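Long-range contacts in luciferase-like enzymeAMP-CoA-ligase (Zophobas atratus, PDB 4W8O), which probably activates carboxylic acids with ATP and passes the acyl group to coenzyme A, as a luciferase-like member of the AMP-forming ligase family: residues Ser55-Leu60 with Thr160-Asp165; Ser90-Ala95 with Phe169-Thr174; Lys359-Asp364 with Glu376-Ser381. All blocks are in the same frame, centred on the assembly; numbering follows the deposited sequence.

Contact 1 (Ser55-Leu60 with Thr160-Asp165); sequences STRVAL and TLPCGD
Between V58 and T160 the backbones come within 5.1 Å, CA to CA, where the irregular 160-165 segment passes over one flank of the helical 55-60 segment, and by L60 and G164 they have drawn somewhat apart. R57 carries the middle of the contact. Its chain leaves the helix with CG anti to the carbonyl carbon (chi1 -73°) and runs extended from CG to NE, a shape that carries it out from the helix across the loop. On the way, R57 CD passes 3.4 Å from T160 O, and farther out P162 CB lies over one face of the guanidinium group, offset toward its rim and 3.6 Å from R57 NE. Proline suits this place, since its rigid ring offers a fixed apolar surface to the flat cation. The charge itself is answered by E166, just beyond the segment, which forms a salt bridge with R57 NE. An alanine in place of R57 takes away the group that P162 covers and is likely to leave the E166 carboxylate without its cationic mate. To one side of R57, methyl meets methyl, V58 CG2 and T160 CG2 lying 3.9 Å apart, while the T160 hydroxyl turns back to A157 O. A threonine can thus serve both purposes, one branch apolar and the other polar. To the other side, L60 CD1 reaches C163 O at 3.5 Å. G164, with a positive phi of 89°, holds a backbone shape that a CB would obstruct by pressing on the preceding carbonyl. Helix 48-64, which bears R57, V58 and L60, is packed by V58 and A59 against helix 85-92, and the loop follows helix 156-159 and leads on toward strand 179-184.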
loop_
_atom_site.group_PDB
_atom_site.type_symbol
_atom_site.label_atom_id
_atom_site.label_comp_id
_atom_site.label_asym_id
_atom_site.label_seq_id
_atom_site.Cartn_x
_atom_site.Cartn_y
_atom_site.Cartn_z
ATOM N N SER A 55 6.605 -12.549 14.839
ATOM C CA SER A 55 6.138 -11.204 15.152
ATOM C C SER A 55 5.760 -11.062 16.632
ATOM O O SER A 55 5.991 -10.014 17.224
ATOM C CB SER A 55 4.953 -10.811 14.257
ATOM O OG SER A 55 3.857 -11.693 14.426
ATOM N N THR A 56 5.174 -12.105 17.218
ATOM C CA THR A 56 4.833 -12.089 18.647
ATOM C C THR A 56 6.109 -11.928 19.482
ATOM O O THR A 56 6.155 -11.120 20.411
ATOM C CB THR A 56 4.051 -13.351 19.056
ATOM O OG1 THR A 56 2.799 -13.389 18.353
ATOM C CG2 THR A 56 3.786 -13.379 20.562
ATOM N N ARG A 57 7.156 -12.660 19.109
ATOM C CA ARG A 57 8.436 -12.587 19.809
ATOM C C ARG A 57 9.094 -11.224 19.665
ATOM O O ARG A 57 9.604 -10.678 20.643
ATOM C CB ARG A 57 9.380 -13.683 19.320
ATOM C CG ARG A 57 8.989 -15.064 19.801
ATOM C CD ARG A 57 9.814 -16.127 19.113
ATOM N NE ARG A 57 9.382 -17.469 19.471
ATOM C CZ ARG A 57 9.908 -18.577 18.963
ATOM N NH1 ARG A 57 10.880 -18.514 18.061
ATOM N NH2 ARG A 57 9.453 -19.760 19.354
ATOM N N VAL A 58 9.066 -10.666 18.455
ATOM C CA VAL A 58 9.570 -9.314 18.241
ATOM C C VAL A 58 8.798 -8.304 19.090
ATOM O O VAL A 58 9.407 -7.428 19.703
ATOM C CB VAL A 58 9.536 -8.915 16.751
ATOM C CG1 VAL A 58 9.895 -7.450 16.570
ATOM C CG2 VAL A 58 10.500 -9.776 15.945
ATOM N N ALA A 59 7.470 -8.434 19.130
ATOM C CA ALA A 59 6.614 -7.530 19.910
ATOM C C ALA A 59 6.941 -7.554 21.400
ATOM O O ALA A 59 7.050 -6.500 22.039
ATOM C CB ALA A 59 5.143 -7.871 19.703
ATOM N N LEU A 60 7.081 -8.756 21.951
ATOM C CA LEU A 60 7.406 -8.909 23.373
ATOM C C LEU A 60 8.751 -8.259 23.694
ATOM O O LEU A 60 8.911 -7.660 24.744
ATOM C CB LEU A 60 7.408 -10.385 23.795
ATOM C CG LEU A 60 6.023 -11.025 23.891
ATOM C CD1 LEU A 60 6.148 -12.541 23.928
ATOM C CD2 LEU A 60 5.267 -10.522 25.116
ATOM N N THR A 160 14.028 -11.526 17.582
ATOM C CA THR A 160 13.227 -12.739 17.441
ATOM C C THR A 160 13.501 -13.766 18.548
ATOM O O THR A 160 12.902 -14.841 18.539
ATOM C CB THR A 160 13.455 -13.430 16.074
ATOM O OG1 THR A 160 14.824 -13.840 15.954
ATOM C CG2 THR A 160 13.102 -12.494 14.918
ATOM N N LEU A 161 14.401 -13.454 19.485
ATOM C CA LEU A 161 14.723 -14.385 20.567
ATOM C C LEU A 161 13.480 -14.623 21.419
ATOM O O LEU A 161 12.886 -13.661 21.914
ATOM C CB LEU A 161 15.853 -13.849 21.459
ATOM C CG LEU A 161 17.258 -13.725 20.852
ATOM C CD1 LEU A 161 18.173 -12.984 21.820
ATOM C CD2 LEU A 161 17.850 -15.081 20.473
ATOM N N PRO A 162 13.077 -15.896 21.586
ATOM C CA PRO A 162 11.884 -16.177 22.375
ATOM C C PRO A 162 12.081 -15.847 23.848
ATOM O O PRO A 162 13.087 -16.228 24.433
ATOM C CB PRO A 162 11.680 -17.684 22.189
ATOM C CG PRO A 162 13.018 -18.212 21.831
ATOM C CD PRO A 162 13.696 -17.124 21.060
ATOM N N CYS A 163 11.132 -15.117 24.421
ATOM C CA CYS A 163 11.103 -14.859 25.856
ATOM C C CYS A 163 9.785 -14.203 26.224
ATOM O O CYS A 163 9.185 -13.487 25.419
ATOM C CB CYS A 163 12.271 -13.974 26.311
ATOM S SG CYS A 163 12.160 -13.467 28.049
ATOM N N GLY A 164 9.345 -14.449 27.454
ATOM C CA GLY A 164 8.059 -13.968 27.916
ATOM C C GLY A 164 6.981 -14.979 27.603
ATOM O O GLY A 164 7.242 -16.032 27.016
ATOM N N ASP A 165 5.764 -14.650 28.007
ATOM C CA ASP A 165 4.629 -15.526 27.812
ATOM C C ASP A 165 4.096 -15.312 26.396
ATOM O O ASP A 165 3.193 -14.505 26.167
ATOM C CB ASP A 165 3.565 -15.230 28.874
ATOM C CG ASP A 165 2.532 -16.326 28.990
ATOM O OD1 ASP A 165 2.333 -17.081 28.008
ATOM O OD2 ASP A 165 1.912 -16.424 30.070
#

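Contact 2 (Ser90-Ala95 with Phe169-Thr174); sequences SSYLGA and FKPSKT
One direct hydrogen bond ties Y92 to S172: the S172 N-H gives to Y92 O over 2.8 Å, with an angle of 146° at the hydrogen. Three waters extend this polar seam. The first donates to both Y92 O and S172 O, so that Y92 O takes two bonds; the second joins L93 O to S172 OG, and the third G94 O to T174 OG1. Short hydroxyl side chains fit here because they can reach such waters beside a helix end whose carbonyls lack further turns to bond them.

Apolar contacts fill the other side. The F169 ring, whose CG stands opposite the backbone N (chi1 177°), meets Y92 obliquely, its CE2 3.7 Å from Y92 CD2 and the two planes at 50°. L93 CD2 comes to the edge of the same ring, 4.1 Å from F169 CE1. The rigid ring of P171 adds its CG, 4.2 Å from Y92 CD1.

G94, at positive phi, ends helix 85-92 in a Schellman motif, with A95 N bonded to S90 O and G94 N to S91 O; the contact is a helix C-terminus covered by a loop crossing it.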
loop_
_atom_site.group_PDB
_atom_site.type_symbol
_atom_site.label_atom_id
_atom_site.label_comp_id
_atom_site.label_asym_id
_atom_site.label_seq_id
_atom_site.Cartn_x
_atom_site.Cartn_y
_atom_site.Cartn_z
ATOM N N SER A 90 5.216 -4.225 15.793
ATOM C CA SER A 90 4.983 -2.864 16.273
ATOM C C SER A 90 3.493 -2.521 16.268
ATOM O O SER A 90 2.985 -1.884 17.198
ATOM C CB SER A 90 5.753 -1.862 15.410
ATOM O OG SER A 90 7.149 -2.009 15.586
ATOM N N SER A 91 2.796 -2.954 15.220
ATOM C CA SER A 91 1.352 -2.775 15.132
ATOM C C SER A 91 0.595 -3.505 16.241
ATOM O O SER A 91 -0.421 -3.006 16.703
ATOM C CB SER A 91 0.839 -3.208 13.761
ATOM O OG SER A 91 1.333 -2.330 12.765
ATOM N N TYR A 92 1.084 -4.669 16.673
ATOM C CA TYR A 92 0.477 -5.384 17.816
ATOM C C TYR A 92 0.455 -4.509 19.066
ATOM O O TYR A 92 -0.467 -4.595 19.875
ATOM C CB TYR A 92 1.227 -6.676 18.173
ATOM C CG TYR A 92 1.196 -7.805 17.161
ATOM C CD1 TYR A 92 0.212 -7.883 16.173
ATOM C CD2 TYR A 92 2.128 -8.843 17.239
ATOM C CE1 TYR A 92 0.186 -8.935 15.270
ATOM C CE2 TYR A 92 2.111 -9.901 16.341
ATOM C CZ TYR A 92 1.142 -9.943 15.356
ATOM O OH TYR A 92 1.112 -10.986 14.459
ATOM N N LEU A 93 1.476 -3.674 19.219
ATOM C CA LEU A 93 1.584 -2.775 20.369
ATOM C C LEU A 93 0.874 -1.442 20.163
ATOM O O LEU A 93 0.888 -0.585 21.051
ATOM C CB LEU A 93 3.055 -2.531 20.694
ATOM C CG LEU A 93 3.865 -3.801 20.944
ATOM C CD1 LEU A 93 5.307 -3.441 21.248
ATOM C CD2 LEU A 93 3.263 -4.623 22.081
ATOM N N GLY A 94 0.239 -1.268 19.004
ATOM C CA GLY A 94 -0.457 -0.034 18.683
ATOM C C GLY A 94 0.464 1.123 18.311
ATOM O O GLY A 94 0.008 2.262 18.209
ATOM N N ALA A 95 1.754 0.848 18.112
ATOM C CA ALA A 95 2.704 1.890 17.720
ATOM C C ALA A 95 2.460 2.310 16.258
ATOM O O ALA A 95 1.879 1.555 15.462
ATOM C CB ALA A 95 4.140 1.415 17.916
ATOM N N PHE A 169 0.354 -13.648 25.016
ATOM C CA PHE A 169 0.425 -12.332 24.384
ATOM C C PHE A 169 -0.800 -12.048 23.529
ATOM O O PHE A 169 -1.247 -12.895 22.752
ATOM C CB PHE A 169 1.681 -12.174 23.538
ATOM C CG PHE A 169 1.745 -10.860 22.807
ATOM C CD1 PHE A 169 2.159 -9.708 23.462
ATOM C CD2 PHE A 169 1.375 -10.771 21.471
ATOM C CE1 PHE A 169 2.211 -8.500 22.800
ATOM C CE2 PHE A 169 1.427 -9.559 20.800
ATOM C CZ PHE A 169 1.844 -8.425 21.465
ATOM N N LYS A 170 -1.343 -10.850 23.703
ATOM C CA LYS A 170 -2.399 -10.340 22.847
ATOM C C LYS A 170 -2.028 -8.912 22.441
ATOM O O LYS A 170 -1.395 -8.186 23.215
ATOM C CB LYS A 170 -3.749 -10.344 23.575
ATOM C CG LYS A 170 -4.308 -11.732 23.893
ATOM C CD LYS A 170 -4.680 -12.502 22.629
ATOM C CE LYS A 170 -5.491 -13.758 22.924
ATOM N NZ LYS A 170 -5.865 -14.450 21.654
ATOM N N PRO A 171 -2.404 -8.507 21.219
ATOM C CA PRO A 171 -2.182 -7.109 20.843
ATOM C C PRO A 171 -2.804 -6.142 21.849
ATOM O O PRO A 171 -3.868 -6.420 22.401
ATOM C CB PRO A 171 -2.875 -6.994 19.486
ATOM C CG PRO A 171 -2.855 -8.375 18.934
ATOM C CD PRO A 171 -2.971 -9.297 20.113
ATOM N N SER A 172 -2.136 -5.018 22.078
ATOM C CA SER A 172 -2.602 -4.017 23.029
ATOM C C SER A 172 -3.923 -3.418 22.586
ATOM O O SER A 172 -4.136 -3.177 21.401
ATOM C CB SER A 172 -1.578 -2.891 23.151
ATOM O OG SER A 172 -0.304 -3.400 23.495
ATOM N N LYS A 173 -4.813 -3.189 23.544
ATOM C CA LYS A 173 -6.004 -2.398 23.293
ATOM C C LYS A 173 -5.551 -0.966 23.070
ATOM O O LYS A 173 -4.636 -0.498 23.744
ATOM C CB LYS A 173 -6.968 -2.489 24.480
ATOM C CG LYS A 173 -7.607 -3.864 24.625
ATOM C CD LYS A 173 -8.519 -4.140 23.441
ATOM C CE LYS A 173 -9.165 -5.506 23.513
ATOM N NZ LYS A 173 -9.952 -5.724 22.264
ATOM N N THR A 174 -6.149 -0.292 22.094
ATOM C CA THR A 174 -5.790 1.095 21.806
ATOM C C THR A 174 -6.998 1.859 21.272
ATOM O O THR A 174 -8.086 1.300 21.135
ATOM C CB THR A 174 -4.583 1.180 20.837
ATOM O OG1 THR A 174 -4.158 2.550 20.696
ATOM C CG2 THR A 174 -4.924 0.589 19.467
HETATM O O HOH W 1 -3.119 -3.319 18.912
HETATM O O HOH W 2 1.261 -1.108 23.707
HETATM O O HOH W 3 -2.579 3.167 18.370
#

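Contact 3 (Lys359-Asp364 with Glu376-Ser381); sequences KIVNPD and ELRVKS
A two-stranded antiparallel hairpin, built from strands 357-362 and 367-380, brings I360 beside L377, with K359 facing R378 and V361 facing E376. Those two outer couples are hydrogen-bonded pairs: K359 N gives to R378 O and R378 N to K359 O, both 2.8 Å, while V361 N gives to E376 O and E376 N to V361 O, both 2.9 Å. I360 and L377 form the non-hydrogen-bonded pair between them, and CA-H...O contacts from both supplement the ladder.

On the face of I360 and L377 the two branched side chains lie side by side and point the same way, as suits an apolar layer, with I360 CD1 and L377 CD1 3.3 Å apart, tighter than usual van der Waals contact. On the other face stand K359, V361, E376 and R378. The extended R378 chain passes V361 so that V361 CG1 lies over one face of the guanidinium, 3.9 Å from R378 NH2. R378 NH2 forms a salt bridge with E376 OE1, 2.8 Å long and straight (177°); OE1 lies in the guanidinium plane at its edge, but NH2 meets it on its anti side, tilted 32° from the carboxylate plane. P363 CB is 3.5 Å from E376 OE2. K359 CG sits 3.9 Å from R378 CB, and one carboxylate, D398, gathers both cationic ends by salt bridges to K359 NZ and R378 NH1.

Strand 403-411 flanks 367-380 on the side away from 357-362, and L377, bonded to T405 and D407 there, also touches V417 and V419 of strand 417-422, one of the sheet's two edge strands.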
loop_
_atom_site.group_PDB
_atom_site.type_symbol
_atom_site.label_atom_id
_atom_site.label_comp_id
_atom_site.label_asym_id
_atom_site.label_seq_id
_atom_site.Cartn_x
_atom_site.Cartn_y
_atom_site.Cartn_z
ATOM N N LYS A 359 -16.602 13.662 -6.804
ATOM C CA LYS A 359 -17.198 14.779 -7.519
ATOM C C LYS A 359 -16.146 15.541 -8.314
ATOM O O LYS A 359 -14.955 15.500 -7.988
ATOM C CB LYS A 359 -17.936 15.716 -6.549
ATOM C CG LYS A 359 -17.048 16.427 -5.539
ATOM C CD LYS A 359 -17.861 17.280 -4.574
ATOM C CE LYS A 359 -16.943 18.126 -3.704
ATOM N NZ LYS A 359 -17.664 18.981 -2.717
ATOM N N ILE A 360 -16.601 16.201 -9.375
ATOM C CA ILE A 360 -15.777 17.098 -10.184
ATOM C C ILE A 360 -16.264 18.516 -9.908
ATOM O O ILE A 360 -17.447 18.800 -10.096
ATOM C CB ILE A 360 -15.935 16.833 -11.696
ATOM C CG1 ILE A 360 -15.737 15.352 -12.029
ATOM C CG2 ILE A 360 -14.976 17.702 -12.505
ATOM C CD1 ILE A 360 -14.313 14.877 -11.964
ATOM N N VAL A 361 -15.365 19.398 -9.473
ATOM C CA VAL A 361 -15.735 20.766 -9.112
ATOM C C VAL A 361 -15.051 21.792 -10.004
ATOM O O VAL A 361 -13.836 21.756 -10.213
ATOM C CB VAL A 361 -15.395 21.066 -7.635
ATOM C CG1 VAL A 361 -15.616 22.537 -7.308
ATOM C CG2 VAL A 361 -16.243 20.197 -6.723
ATOM N N ASN A 362 -15.855 22.709 -10.530
ATOM C CA ASN A 362 -15.350 23.892 -11.209
ATOM C C ASN A 362 -14.771 24.858 -10.169
ATOM O O ASN A 362 -15.512 25.362 -9.335
ATOM C CB ASN A 362 -16.492 24.552 -11.986
ATOM C CG ASN A 362 -16.178 25.969 -12.405
ATOM O OD1 ASN A 362 -15.017 26.347 -12.557
ATOM N ND2 ASN A 362 -17.219 26.769 -12.586
ATOM N N PRO A 363 -13.452 25.125 -10.215
ATOM C CA PRO A 363 -12.822 25.924 -9.148
ATOM C C PRO A 363 -13.429 27.326 -8.978
ATOM O O PRO A 363 -14.023 27.604 -7.935
ATOM C CB PRO A 363 -11.344 25.985 -9.559
ATOM C CG PRO A 363 -11.306 25.613 -11.001
ATOM C CD PRO A 363 -12.483 24.720 -11.249
ATOM N N ASP A 364 -13.285 28.198 -9.973
ATOM C CA ASP A 364 -14.044 29.453 -9.981
ATOM C C ASP A 364 -15.533 29.089 -9.983
ATOM O O ASP A 364 -15.948 28.203 -10.723
ATOM C CB ASP A 364 -13.675 30.350 -11.174
ATOM C CG ASP A 364 -13.335 29.562 -12.427
ATOM O OD1 ASP A 364 -12.215 29.012 -12.499
ATOM O OD2 ASP A 364 -14.181 29.504 -13.341
ATOM N N GLU A 376 -11.807 19.864 -10.943
ATOM C CA GLU A 376 -10.940 19.282 -9.923
ATOM C C GLU A 376 -11.624 18.060 -9.312
ATOM O O GLU A 376 -12.768 18.155 -8.846
ATOM C CB GLU A 376 -10.631 20.308 -8.825
ATOM C CG GLU A 376 -10.311 21.714 -9.331
ATOM C CD GLU A 376 -9.818 22.655 -8.237
ATOM O OE1 GLU A 376 -10.237 22.513 -7.067
ATOM O OE2 GLU A 376 -9.010 23.554 -8.553
ATOM N N LEU A 377 -10.947 16.915 -9.326
ATOM C CA LEU A 377 -11.481 15.722 -8.654
ATOM C C LEU A 377 -11.414 15.857 -7.142
ATOM O O LEU A 377 -10.348 16.116 -6.566
ATOM C CB LEU A 377 -10.749 14.445 -9.071
ATOM C CG LEU A 377 -11.359 13.742 -10.276
ATOM C CD1 LEU A 377 -11.050 14.536 -11.535
ATOM C CD2 LEU A 377 -10.851 12.313 -10.390
ATOM N N ARG A 378 -12.562 15.671 -6.506
ATOM C CA ARG A 378 -12.641 15.668 -5.055
ATOM C C ARG A 378 -13.376 14.431 -4.581
ATOM O O ARG A 378 -14.347 14.003 -5.200
ATOM C CB ARG A 378 -13.320 16.938 -4.567
ATOM C CG ARG A 378 -12.683 18.182 -5.157
ATOM C CD ARG A 378 -12.945 19.392 -4.305
ATOM N NE ARG A 378 -12.413 20.600 -4.926
ATOM C CZ ARG A 378 -12.847 21.829 -4.667
ATOM N NH1 ARG A 378 -13.825 22.026 -3.795
ATOM N NH2 ARG A 378 -12.306 22.864 -5.288
ATOM N N VAL A 379 -12.907 13.867 -3.472
ATOM C CA VAL A 379 -13.341 12.546 -3.028
ATOM C C VAL A 379 -13.572 12.507 -1.518
ATOM O O VAL A 379 -13.013 13.324 -0.779
ATOM C CB VAL A 379 -12.305 11.476 -3.431
ATOM C CG1 VAL A 379 -12.168 11.425 -4.949
ATOM C CG2 VAL A 379 -10.953 11.758 -2.792
ATOM N N LYS A 380 -14.410 11.566 -1.072
ATOM C CA LYS A 380 -14.758 11.446 0.344
ATOM C C LYS A 380 -15.153 10.023 0.702
ATOM O O LYS A 380 -15.956 9.414 0.016
ATOM C CB LYS A 380 -15.906 12.395 0.699
ATOM C CG LYS A 380 -16.197 12.479 2.191
ATOM C CD LYS A 380 -17.245 13.538 2.480
ATOM C CE LYS A 380 -17.586 13.623 3.960
ATOM N NZ LYS A 380 -18.564 14.722 4.225
ATOM N N SER A 381 -14.564 9.511 1.779
ATOM C CA SER A 381 -14.849 8.172 2.282
ATOM C C SER A 381 -14.237 7.991 3.662
ATOM O O SER A 381 -13.456 8.827 4.129
ATOM C CB SER A 381 -14.269 7.101 1.354
ATOM O OG SER A 381 -12.885 6.885 1.594
#

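How the contacts relate
Contacts 1 and 2 form one connected region, their centres about 13 Å apart. Their segments alternate along the chain, so helices 48-64 and 85-92 are both covered by the same long loop that precedes strand 179-184. The hydroxyls of S55 and Y92 join them, 2.8 Å between OG and OH in a probable hydrogen bond, and F169 packs on T56 and L60, its CD1 3.6 Å from L60 CD2. Contact 3 belongs to a separate antiparallel sheet, with its centre about 47 Å from that of contact 1 and about 37 Å from that of contact 2. None of the six segments includes a residue of the polyether pocket, which S186, Y214 and F268 help to line.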